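Local coordinates for MexT protein (Pseudomonas aeruginosa, PDB 6L33), which probably binds DNA as a LysR-type transcriptional activator of the MexEF-OprN efflux pump, the chain being its regulatory domain, at residues A72-R78 with E180-R186; Q93-Y99 with E170-F174; P25-L30 with R201-F205. All blocks are in the same frame, centred on the assembly; numbering follows the deposited sequence.

Interaction 1: residues A72-R78 with E180-R186; sequences AKRKTVR and ELSMAWR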
loop_
_atom_site.group_PDB
_atom_site.type_symbol
_atom_site.label_atom_id
_atom_site.label_comp_id
_atom_site.label_asym_id
_atom_site.label_seq_id
_atom_site.Cartn_x
_atom_site.Cartn_y
_atom_site.Cartn_z
ATOM N N ALA B 72 -2.078 16.425 20.219
ATOM C CA ALA B 72 -1.410 16.352 18.928
ATOM C C ALA B 72 -1.388 17.725 18.276
ATOM O O ALA B 72 -2.406 18.421 18.253
ATOM C CB ALA B 72 -2.099 15.341 18.001
ATOM N N LYS B 73 -0.226 18.108 17.756
ATOM C CA LYS B 73 -0.071 19.320 16.969
ATOM C C LYS B 73 -0.134 18.972 15.487
ATOM O O LYS B 73 0.207 17.859 15.080
ATOM C CB LYS B 73 1.252 20.022 17.289
ATOM C CG LYS B 73 1.267 20.773 18.616
ATOM C CD LYS B 73 0.912 22.242 18.427
ATOM C CE LYS B 73 1.838 23.151 19.227
ATOM N NZ LYS B 73 1.561 23.102 20.690
ATOM N N ARG B 74 -0.578 19.931 14.680
ATOM C CA ARG B 74 -0.741 19.675 13.257
ATOM C C ARG B 74 -0.417 20.933 12.468
ATOM O O ARG B 74 -0.497 22.055 12.977
ATOM C CB ARG B 74 -2.158 19.181 12.928
ATOM C CG ARG B 74 -3.101 20.249 12.406
ATOM C CD ARG B 74 -4.555 19.847 12.607
ATOM N NE ARG B 74 -5.050 18.987 11.534
ATOM C CZ ARG B 74 -6.239 18.391 11.545
ATOM N NH1 ARG B 74 -7.058 18.559 12.575
ATOM N NH2 ARG B 74 -6.610 17.627 10.527
ATOM N N LYS B 75 -0.050 20.723 11.206
ATOM C CA LYS B 75 0.330 21.795 10.296
ATOM C C LYS B 75 -0.170 21.430 8.909
ATOM O O LYS B 75 0.199 20.379 8.374
ATOM C CB LYS B 75 1.851 21.998 10.295
ATOM C CG LYS B 75 2.410 22.686 9.062
ATOM C CD LYS B 75 3.898 22.971 9.230
ATOM C CE LYS B 75 4.473 23.705 8.029
ATOM N NZ LYS B 75 4.937 22.767 6.968
ATOM N N THR B 76 -1.024 22.276 8.339
ATOM C CA THR B 76 -1.488 22.051 6.978
ATOM C C THR B 76 -0.317 22.175 6.012
ATOM O O THR B 76 0.427 23.159 6.046
ATOM C CB THR B 76 -2.586 23.047 6.605
ATOM O OG1 THR B 76 -3.745 22.815 7.414
ATOM C CG2 THR B 76 -2.966 22.900 5.135
ATOM N N VAL B 77 -0.142 21.168 5.162
ATOM C CA VAL B 77 0.884 21.218 4.130
ATOM C C VAL B 77 0.301 21.400 2.734
ATOM O O VAL B 77 1.014 21.898 1.849
ATOM C CB VAL B 77 1.796 19.973 4.178
ATOM C CG1 VAL B 77 2.167 19.643 5.617
ATOM C CG2 VAL B 77 1.132 18.782 3.511
ATOM N N ARG B 78 -0.964 21.043 2.511
ATOM C CA ARG B 78 -1.588 21.229 1.206
ATOM C C ARG B 78 -3.102 21.076 1.282
ATOM O O ARG B 78 -3.610 20.074 1.798
ATOM C CB ARG B 78 -1.012 20.239 0.191
ATOM C CG ARG B 78 -1.334 20.570 -1.257
ATOM C CD ARG B 78 -0.802 19.492 -2.184
ATOM N NE ARG B 78 -1.016 19.810 -3.591
ATOM C CZ ARG B 78 -2.173 19.646 -4.221
ATOM N NH1 ARG B 78 -2.286 19.956 -5.506
ATOM N NH2 ARG B 78 -3.222 19.171 -3.563
ATOM N N GLU B 180 -7.605 17.785 3.911
ATOM C CA GLU B 180 -6.300 18.417 3.795
ATOM C C GLU B 180 -5.182 17.386 3.921
ATOM O O GLU B 180 -5.315 16.374 4.613
ATOM C CB GLU B 180 -6.141 19.471 4.892
ATOM C CG GLU B 180 -6.470 18.910 6.279
ATOM C CD GLU B 180 -6.220 19.889 7.410
ATOM O OE1 GLU B 180 -5.408 19.571 8.306
ATOM O OE2 GLU B 180 -6.842 20.972 7.410
ATOM N N LEU B 181 -4.069 17.649 3.241
ATOM C CA LEU B 181 -2.813 16.999 3.587
ATOM C C LEU B 181 -2.201 17.748 4.763
ATOM O O LEU B 181 -2.074 18.976 4.724
ATOM C CB LEU B 181 -1.846 16.988 2.401
ATOM C CG LEU B 181 -1.872 15.809 1.425
ATOM C CD1 LEU B 181 -0.764 15.957 0.389
ATOM C CD2 LEU B 181 -1.756 14.475 2.152
ATOM N N SER B 182 -1.845 17.018 5.817
ATOM C CA SER B 182 -1.342 17.625 7.038
ATOM C C SER B 182 -0.030 16.978 7.452
ATOM O O SER B 182 0.248 15.824 7.115
ATOM C CB SER B 182 -2.340 17.488 8.199
ATOM O OG SER B 182 -3.432 18.376 8.061
HETATM N N MSE B 183 0.775 17.742 8.182
HETATM C CA MSE B 183 1.819 17.158 9.006
HETATM C C MSE B 183 1.327 17.215 10.437
HETATM O O MSE B 183 0.971 18.283 10.929
HETATM C CB MSE B 183 3.154 17.889 8.871
HETATM C CG MSE B 183 4.211 17.332 9.815
HETATM SE SE MSE B 183 5.952 18.195 9.709
HETATM C CE MSE B 183 6.172 18.200 7.777
ATOM N N ALA B 184 1.285 16.067 11.102
ATOM C CA ALA B 184 0.749 15.987 12.450
ATOM C C ALA B 184 1.716 15.230 13.342
ATOM O O ALA B 184 2.310 14.229 12.928
ATOM C CB ALA B 184 -0.623 15.306 12.470
ATOM N N TRP B 185 1.869 15.719 14.568
ATOM C CA TRP B 185 2.732 15.079 15.544
ATOM C C TRP B 185 2.119 15.274 16.922
ATOM O O TRP B 185 1.199 16.072 17.111
ATOM C CB TRP B 185 4.164 15.627 15.474
ATOM C CG TRP B 185 4.294 17.085 15.795
ATOM C CD1 TRP B 185 4.658 17.629 16.993
ATOM C CD2 TRP B 185 4.082 18.188 14.902
ATOM N NE1 TRP B 185 4.679 19.000 16.905
ATOM C CE2 TRP B 185 4.330 19.369 15.632
ATOM C CE3 TRP B 185 3.707 18.292 13.559
ATOM C CZ2 TRP B 185 4.212 20.636 15.065
ATOM C CZ3 TRP B 185 3.589 19.553 12.997
ATOM C CH2 TRP B 185 3.841 20.708 13.750
ATOM N N ARG B 186 2.637 14.523 17.880
ATOM C CA ARG B 186 2.105 14.506 19.231
ATOM C C ARG B 186 2.687 15.656 20.043
ATOM O O ARG B 186 3.844 16.046 19.865
ATOM C CB ARG B 186 2.421 13.172 19.900
ATOM C CG ARG B 186 3.894 12.840 19.876
ATOM C CD ARG B 186 4.314 12.075 18.626
ATOM N NE ARG B 186 3.764 10.726 18.588
ATOM C CZ ARG B 186 4.031 9.776 19.477
ATOM N NH1 ARG B 186 4.862 10.001 20.488
ATOM N NH2 ARG B 186 3.470 8.587 19.347
#
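Lys-73 and Trp-185 form one of the hydrogen-bonded pairs of two antiparallel strands, 72-78 and 181-186, whose axes approach to 4.4 Å. Lys-73 N gives to Trp-185 O at 2.6 Å, Trp-185 N returns a straighter bond (167°) to Lys-73 O, and Lys-75 and Met-183 pair likewise. Between these pairs, Arg-74 CA adds a CA-H...O contact to Met-183 O. Toward the far end Leu-181 O accepts from both Val-77 N (3.0 Å) and Arg-78 N (3.2 Å), each donor tilted out of the carbonyl plane on the same face, while Arg-78 O receives Leu-181 N. This doubling is a classic beta bulge.

Apolar packing uses the branches of Val-77: CG2 meets Leu-181 CB at 3.6 Å, and CG1 meets Met-183 CB. The Trp-185 side chain, with CG between backbone N and carbonyl carbon (chi1 63°), turns its indole back over the neighbouring strand. Lys-73 CB sits over one face of it in a CH-pi contact, 3.8 Å from the centroid of the five-membered ring, while Lys-75 CB lies at its edge. Trp-185 NE1 is hydrogen-bonded to Asp-190.

On the sheet face carrying Arg-74 and Ser-182, a salt bridge from Arg-74 NH2 to Glu-180 OE1 is doubtful, guanidinium and carboxylate planes 74° apart; Thr-65 OG1 is the firmer partner of NH2. Strand 72-78, beside 181-186, is outermost within this chain in a five-stranded mixed sheet of the periplasmic-binding-protein-like fold of LysR regulatory domains.

Interaction 2: residues Q93-Y99 with E170-F174; sequences QLTLDDY and EDPPF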
loop_
_atom_site.group_PDB
_atom_site.type_symbol
_atom_site.label_atom_id
_atom_site.label_comp_id
_atom_site.label_asym_id
_atom_site.label_seq_id
_atom_site.Cartn_x
_atom_site.Cartn_y
_atom_site.Cartn_z
ATOM N N GLN B 93 -16.969 15.798 -20.640
ATOM C CA GLN B 93 -16.924 15.612 -19.200
ATOM C C GLN B 93 -18.175 14.886 -18.721
ATOM O O GLN B 93 -19.246 14.978 -19.327
ATOM C CB GLN B 93 -16.790 16.957 -18.487
ATOM C CG GLN B 93 -15.398 17.565 -18.580
ATOM C CD GLN B 93 -15.034 18.399 -17.365
ATOM O OE1 GLN B 93 -15.331 18.029 -16.228
ATOM N NE2 GLN B 93 -14.386 19.534 -17.602
ATOM N N LEU B 94 -18.026 14.152 -17.623
ATOM C CA LEU B 94 -19.158 13.446 -17.043
ATOM C C LEU B 94 -20.144 14.436 -16.436
ATOM O O LEU B 94 -19.754 15.339 -15.689
ATOM C CB LEU B 94 -18.682 12.463 -15.974
ATOM C CG LEU B 94 -17.748 11.336 -16.414
ATOM C CD1 LEU B 94 -17.148 10.645 -15.202
ATOM C CD2 LEU B 94 -18.491 10.339 -17.289
ATOM N N THR B 95 -21.420 14.276 -16.771
ATOM C CA THR B 95 -22.466 14.972 -16.044
ATOM C C THR B 95 -22.781 14.225 -14.753
ATOM O O THR B 95 -22.319 13.103 -14.522
ATOM C CB THR B 95 -23.735 15.097 -16.887
ATOM O OG1 THR B 95 -24.292 13.793 -17.099
ATOM C CG2 THR B 95 -23.435 15.745 -18.230
ATOM N N LEU B 96 -23.588 14.861 -13.902
ATOM C CA LEU B 96 -24.034 14.196 -12.683
ATOM C C LEU B 96 -24.764 12.898 -13.004
ATOM O O LEU B 96 -24.570 11.885 -12.324
ATOM C CB LEU B 96 -24.926 15.135 -11.870
ATOM C CG LEU B 96 -25.500 14.566 -10.570
ATOM C CD1 LEU B 96 -24.389 14.096 -9.638
ATOM C CD2 LEU B 96 -26.379 15.599 -9.888
ATOM N N ASP B 97 -25.596 12.907 -14.051
ATOM C CA ASP B 97 -26.303 11.694 -14.458
ATOM C C ASP B 97 -25.326 10.603 -14.879
ATOM O O ASP B 97 -25.466 9.443 -14.475
ATOM C CB ASP B 97 -27.277 12.003 -15.598
ATOM C CG ASP B 97 -28.573 12.619 -15.113
ATOM O OD1 ASP B 97 -28.923 12.424 -13.930
ATOM O OD2 ASP B 97 -29.245 13.293 -15.921
ATOM N N ASP B 98 -24.340 10.953 -15.714
ATOM C CA ASP B 98 -23.307 9.990 -16.085
ATOM C C ASP B 98 -22.612 9.432 -14.852
ATOM O O ASP B 98 -22.373 8.223 -14.752
ATOM C CB ASP B 98 -22.265 10.637 -17.001
ATOM C CG ASP B 98 -22.853 11.171 -18.290
ATOM O OD1 ASP B 98 -23.940 10.712 -18.698
ATOM O OD2 ASP B 98 -22.211 12.051 -18.904
ATOM N N TYR B 99 -22.276 10.308 -13.905
ATOM C CA TYR B 99 -21.544 9.895 -12.714
ATOM C C TYR B 99 -22.335 8.869 -11.914
ATOM O O TYR B 99 -21.802 7.828 -11.512
ATOM C CB TYR B 99 -21.230 11.126 -11.864
ATOM C CG TYR B 99 -20.363 10.858 -10.661
ATOM C CD1 TYR B 99 -18.979 10.921 -10.754
ATOM C CD2 TYR B 99 -20.926 10.552 -9.429
ATOM C CE1 TYR B 99 -18.182 10.683 -9.654
ATOM C CE2 TYR B 99 -20.136 10.308 -8.325
ATOM C CZ TYR B 99 -18.764 10.375 -8.443
ATOM O OH TYR B 99 -17.974 10.139 -7.341
ATOM N N GLU B 170 -10.812 15.109 -14.083
ATOM C CA GLU B 170 -11.709 16.238 -14.279
ATOM C C GLU B 170 -12.335 16.615 -12.945
ATOM O O GLU B 170 -12.353 15.824 -11.998
ATOM C CB GLU B 170 -12.799 15.930 -15.320
ATOM C CG GLU B 170 -13.481 14.579 -15.151
ATOM C CD GLU B 170 -14.476 14.278 -16.265
ATOM O OE1 GLU B 170 -15.698 14.333 -16.007
ATOM O OE2 GLU B 170 -14.040 13.985 -17.398
ATOM N N ASP B 171 -12.836 17.845 -12.881
ATOM C CA ASP B 171 -13.571 18.277 -11.703
ATOM C C ASP B 171 -14.901 17.532 -11.622
ATOM O O ASP B 171 -15.532 17.276 -12.653
ATOM C CB ASP B 171 -13.816 19.786 -11.742
ATOM C CG ASP B 171 -12.534 20.591 -11.650
ATOM O OD1 ASP B 171 -11.777 20.401 -10.674
ATOM O OD2 ASP B 171 -12.285 21.417 -12.552
ATOM N N PRO B 172 -15.350 17.164 -10.420
ATOM C CA PRO B 172 -16.604 16.420 -10.308
ATOM C C PRO B 172 -17.791 17.300 -10.650
ATOM O O PRO B 172 -17.730 18.534 -10.506
ATOM C CB PRO B 172 -16.633 15.992 -8.828
ATOM C CG PRO B 172 -15.234 16.193 -8.324
ATOM C CD PRO B 172 -14.679 17.327 -9.121
ATOM N N PRO B 173 -18.910 16.707 -11.101
ATOM C CA PRO B 173 -20.095 17.510 -11.434
ATOM C C PRO B 173 -20.922 17.866 -10.209
ATOM O O PRO B 173 -22.118 18.152 -10.314
ATOM C CB PRO B 173 -20.869 16.596 -12.388
ATOM C CG PRO B 173 -20.551 15.225 -11.898
ATOM C CD PRO B 173 -19.126 15.272 -11.366
ATOM N N PHE B 174 -20.285 17.841 -9.043
ATOM C CA PHE B 174 -20.918 18.176 -7.775
ATOM C C PHE B 174 -19.807 18.397 -6.758
ATOM O O PHE B 174 -18.631 18.141 -7.030
ATOM C CB PHE B 174 -21.890 17.085 -7.314
ATOM C CG PHE B 174 -21.238 15.753 -7.066
ATOM C CD1 PHE B 174 -20.989 14.880 -8.113
ATOM C CD2 PHE B 174 -20.878 15.372 -5.783
ATOM C CE1 PHE B 174 -20.388 13.656 -7.886
ATOM C CE2 PHE B 174 -20.280 14.148 -5.549
ATOM C CZ PHE B 174 -20.033 13.290 -6.602
HETATM O O HOH W 1 -12.304 19.537 -15.227
HETATM O O HOH W 2 -17.355 15.938 -14.597
#
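Glu-170 and Leu-94 join the end of strand 168-170 to the entry of helix 96-101, in one of the two alpha/beta lobes of the periplasmic-binding-protein-like fold, each built on a mixed sheet. Glu-170 OE1 accepts Leu-94 N at 2.8 Å through its syn lone pair, a nearly straight bond (162°). A water lies between the same OE1 and Leu-94 O, while OE2 is paired with Arg-86, so the buried carboxylate is held at both oxygens. Gln-93 runs past Glu-170 in the opposite direction, and Gln-93 OE1 lies 3.4 Å from Glu-170 CB.

Pro-173 lays its ring against the first turn of the helix. Its CB comes 3.6 Å from Leu-96 N, and CG lies near Leu-96 CA and Tyr-99 CB. That turn begins with a capping box, in which Thr-95 OG1 accepts Asp-98 N and Asp-98 OD2 accepts Thr-95 N.

Phe-174 completes the contact. A chi1 of 62° tucks its CG over its own backbone, and the ring presents an edge to the face of Tyr-99, a T-shaped stack with centroids 4.9 Å apart and planes at 70°. Tyr-99 OH is hydrogen-bonded to Thr-152 OG1. Phe-174 CD1 also touches Leu-96 CD1 at 3.8 Å, and Phe-174 CE1 stands 3.4 Å from Tyr-99 CE2.

Interaction 3: residues P25-L30 with R201-F205; sequences PLLRRL and RISMF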
loop_
_atom_site.group_PDB
_atom_site.type_symbol
_atom_site.label_atom_id
_atom_site.label_comp_id
_atom_site.label_asym_id
_atom_site.label_seq_id
_atom_site.Cartn_x
_atom_site.Cartn_y
_atom_site.Cartn_z
ATOM N N PRO B 25 13.645 12.352 -2.252
ATOM C CA PRO B 25 14.501 13.489 -1.879
ATOM C C PRO B 25 14.764 13.567 -0.388
ATOM O O PRO B 25 15.846 14.008 0.018
ATOM C CB PRO B 25 13.711 14.707 -2.378
ATOM C CG PRO B 25 12.308 14.268 -2.340
ATOM C CD PRO B 25 12.342 12.829 -2.760
ATOM N N LEU B 26 13.808 13.144 0.441
ATOM C CA LEU B 26 14.009 13.186 1.883
ATOM C C LEU B 26 15.131 12.246 2.306
ATOM O O LEU B 26 16.054 12.646 3.022
ATOM C CB LEU B 26 12.708 12.831 2.599
ATOM C CG LEU B 26 12.803 12.754 4.120
ATOM C CD1 LEU B 26 12.679 14.139 4.747
ATOM C CD2 LEU B 26 11.767 11.795 4.677
ATOM N N LEU B 27 15.071 10.989 1.853
ATOM C CA LEU B 27 16.078 9.998 2.224
ATOM C C LEU B 27 17.491 10.489 1.944
ATOM O O LEU B 27 18.411 10.244 2.734
ATOM C CB LEU B 27 15.828 8.693 1.472
ATOM C CG LEU B 27 15.133 7.562 2.223
ATOM C CD1 LEU B 27 15.299 6.271 1.451
ATOM C CD2 LEU B 27 15.655 7.414 3.642
ATOM N N ARG B 28 17.683 11.180 0.820
ATOM C CA ARG B 28 19.016 11.655 0.463
ATOM C C ARG B 28 19.538 12.684 1.459
ATOM O O ARG B 28 20.741 12.712 1.742
ATOM C CB ARG B 28 18.999 12.235 -0.951
ATOM C CG ARG B 28 18.718 11.206 -2.033
ATOM C CD ARG B 28 18.808 11.821 -3.421
ATOM N NE ARG B 28 17.556 12.451 -3.828
ATOM C CZ ARG B 28 16.728 11.947 -4.737
ATOM N NH1 ARG B 28 17.017 10.801 -5.338
ATOM N NH2 ARG B 28 15.609 12.589 -5.047
ATOM N N ARG B 29 18.657 13.523 2.008
ATOM C CA ARG B 29 19.104 14.552 2.941
ATOM C C ARG B 29 19.547 13.942 4.267
ATOM O O ARG B 29 20.642 14.241 4.761
ATOM C CB ARG B 29 17.998 15.587 3.161
ATOM C CG ARG B 29 18.454 16.858 3.885
ATOM C CD ARG B 29 19.892 17.223 3.529
ATOM N NE ARG B 29 20.115 18.665 3.446
ATOM C CZ ARG B 29 20.410 19.439 4.486
ATOM N NH1 ARG B 29 20.514 18.915 5.698
ATOM N NH2 ARG B 29 20.600 20.739 4.314
ATOM N N LEU B 30 18.710 13.085 4.862
ATOM C CA LEU B 30 19.076 12.473 6.137
ATOM C C LEU B 30 20.336 11.630 6.001
ATOM O O LEU B 30 21.175 11.601 6.909
ATOM C CB LEU B 30 17.926 11.621 6.676
ATOM C CG LEU B 30 16.630 12.295 7.141
ATOM C CD1 LEU B 30 16.897 13.602 7.836
ATOM C CD2 LEU B 30 15.699 12.519 5.998
ATOM N N ARG B 201 13.172 18.717 8.578
ATOM C CA ARG B 201 13.712 18.097 7.372
ATOM C C ARG B 201 12.599 17.632 6.437
ATOM O O ARG B 201 12.747 17.717 5.212
ATOM C CB ARG B 201 14.630 16.930 7.742
ATOM C CG ARG B 201 16.115 17.293 7.767
ATOM C CD ARG B 201 16.376 18.468 8.699
ATOM N NE ARG B 201 17.742 18.972 8.612
ATOM C CZ ARG B 201 18.194 20.017 9.300
ATOM N NH1 ARG B 201 17.386 20.667 10.127
ATOM N NH2 ARG B 201 19.453 20.411 9.164
ATOM N N ILE B 202 11.483 17.142 6.985
ATOM C CA ILE B 202 10.341 16.798 6.141
ATOM C C ILE B 202 9.783 18.045 5.469
ATOM O O ILE B 202 9.453 18.033 4.277
ATOM C CB ILE B 202 9.250 16.078 6.958
ATOM C CG1 ILE B 202 9.805 14.824 7.633
ATOM C CG2 ILE B 202 8.075 15.717 6.055
ATOM C CD1 ILE B 202 9.673 13.578 6.801
ATOM N N SER B 203 9.662 19.140 6.226
ATOM C CA SER B 203 9.089 20.366 5.684
ATOM C C SER B 203 9.953 20.977 4.590
ATOM O O SER B 203 9.448 21.764 3.784
ATOM C CB SER B 203 8.871 21.382 6.805
ATOM O OG SER B 203 8.039 20.847 7.820
HETATM N N MSE B 204 11.231 20.621 4.539
HETATM C CA MSE B 204 12.143 21.125 3.521
HETATM C C MSE B 204 11.787 20.572 2.140
HETATM O O MSE B 204 12.254 21.081 1.120
HETATM C CB MSE B 204 13.583 20.764 3.893
HETATM C CG MSE B 204 14.660 21.440 3.066
HETATM SE SE MSE B 204 16.378 20.540 3.260
HETATM C CE MSE B 204 16.280 20.126 5.162
ATOM N N PHE B 205 10.946 19.538 2.110
ATOM C CA PHE B 205 10.578 18.878 0.866
ATOM C C PHE B 205 9.083 18.894 0.577
ATOM O O PHE B 205 8.671 18.407 -0.484
ATOM C CB PHE B 205 11.084 17.429 0.869
ATOM C CG PHE B 205 12.579 17.318 0.896
ATOM C CD1 PHE B 205 13.320 17.519 -0.256
ATOM C CD2 PHE B 205 13.246 17.027 2.073
ATOM C CE1 PHE B 205 14.699 17.424 -0.236
ATOM C CE2 PHE B 205 14.623 16.931 2.100
ATOM C CZ PHE B 205 15.351 17.129 0.944
#
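Phe-205 lays one face of its ring over the peptide between Pro-25 and Leu-26. Leu-26 CA makes a CH-pi contact 4.2 Å from the ring centroid, and Pro-25 CB meets Phe-205 CD1 at 3.5 Å. At the rim, Arg-29 CB lies near the ring plane, 3.8 Å from Phe-205 CZ. Phe-205 CG stands anti to its own carbonyl carbon (chi1 -65°), a setting that carries the ring from the chain following helix 193-203 across to helix 18-33.

Deeper in, Leu-26 turns its branches toward Ile-202. Leu-26 CD2 and Ile-202 CD1 are 3.5 Å apart, tighter than usual for two carbons, and Leu-26 CD1 rests 3.6 Å from Arg-201 O. Leu-30 CD1 packs on Arg-201 CG (3.8 Å), the aliphatic part of that arginine serving as a hydrophobic surface.

The outer side carries the charges. Selenomethionine Met-204 lays its apolar methyl, CE, over the centre of one face of the Arg-29 guanidinium. Arg-29 NH1 approaches Arg-201 NH2 to 3.9 Å with the guanidinium planes 76° apart, and Glu-33 forms salt bridges with both arginines. The contact between helix 18-33 and the C-terminal end of the chain is chiefly apolar, and the shared carboxylate probably offsets the closeness of the two positive charges.

From the N terminus, helix 18-33 supplies 25-30, whose partner 201-205 comes only at the end of the chain, so interaction 3 closes the longest loop. Inside it lies interaction 1, pairing 72-78 with 180-186, and inside that again interaction 2, joining 93-99 to 170-174; none cross. Interactions 1 and 3 belong to one half of the fold and touch: Met-183 CE lies 3.6 Å from Ile-202 CG2, strand 181-186 leading on to helix 193-203. Interaction 2 sits in the other half, its centre about 31 Å from that of interaction 1 and 38 Å from that of interaction 3. The chain thus leaves the first sheet after 72-78, builds the second, and returns at 181-186.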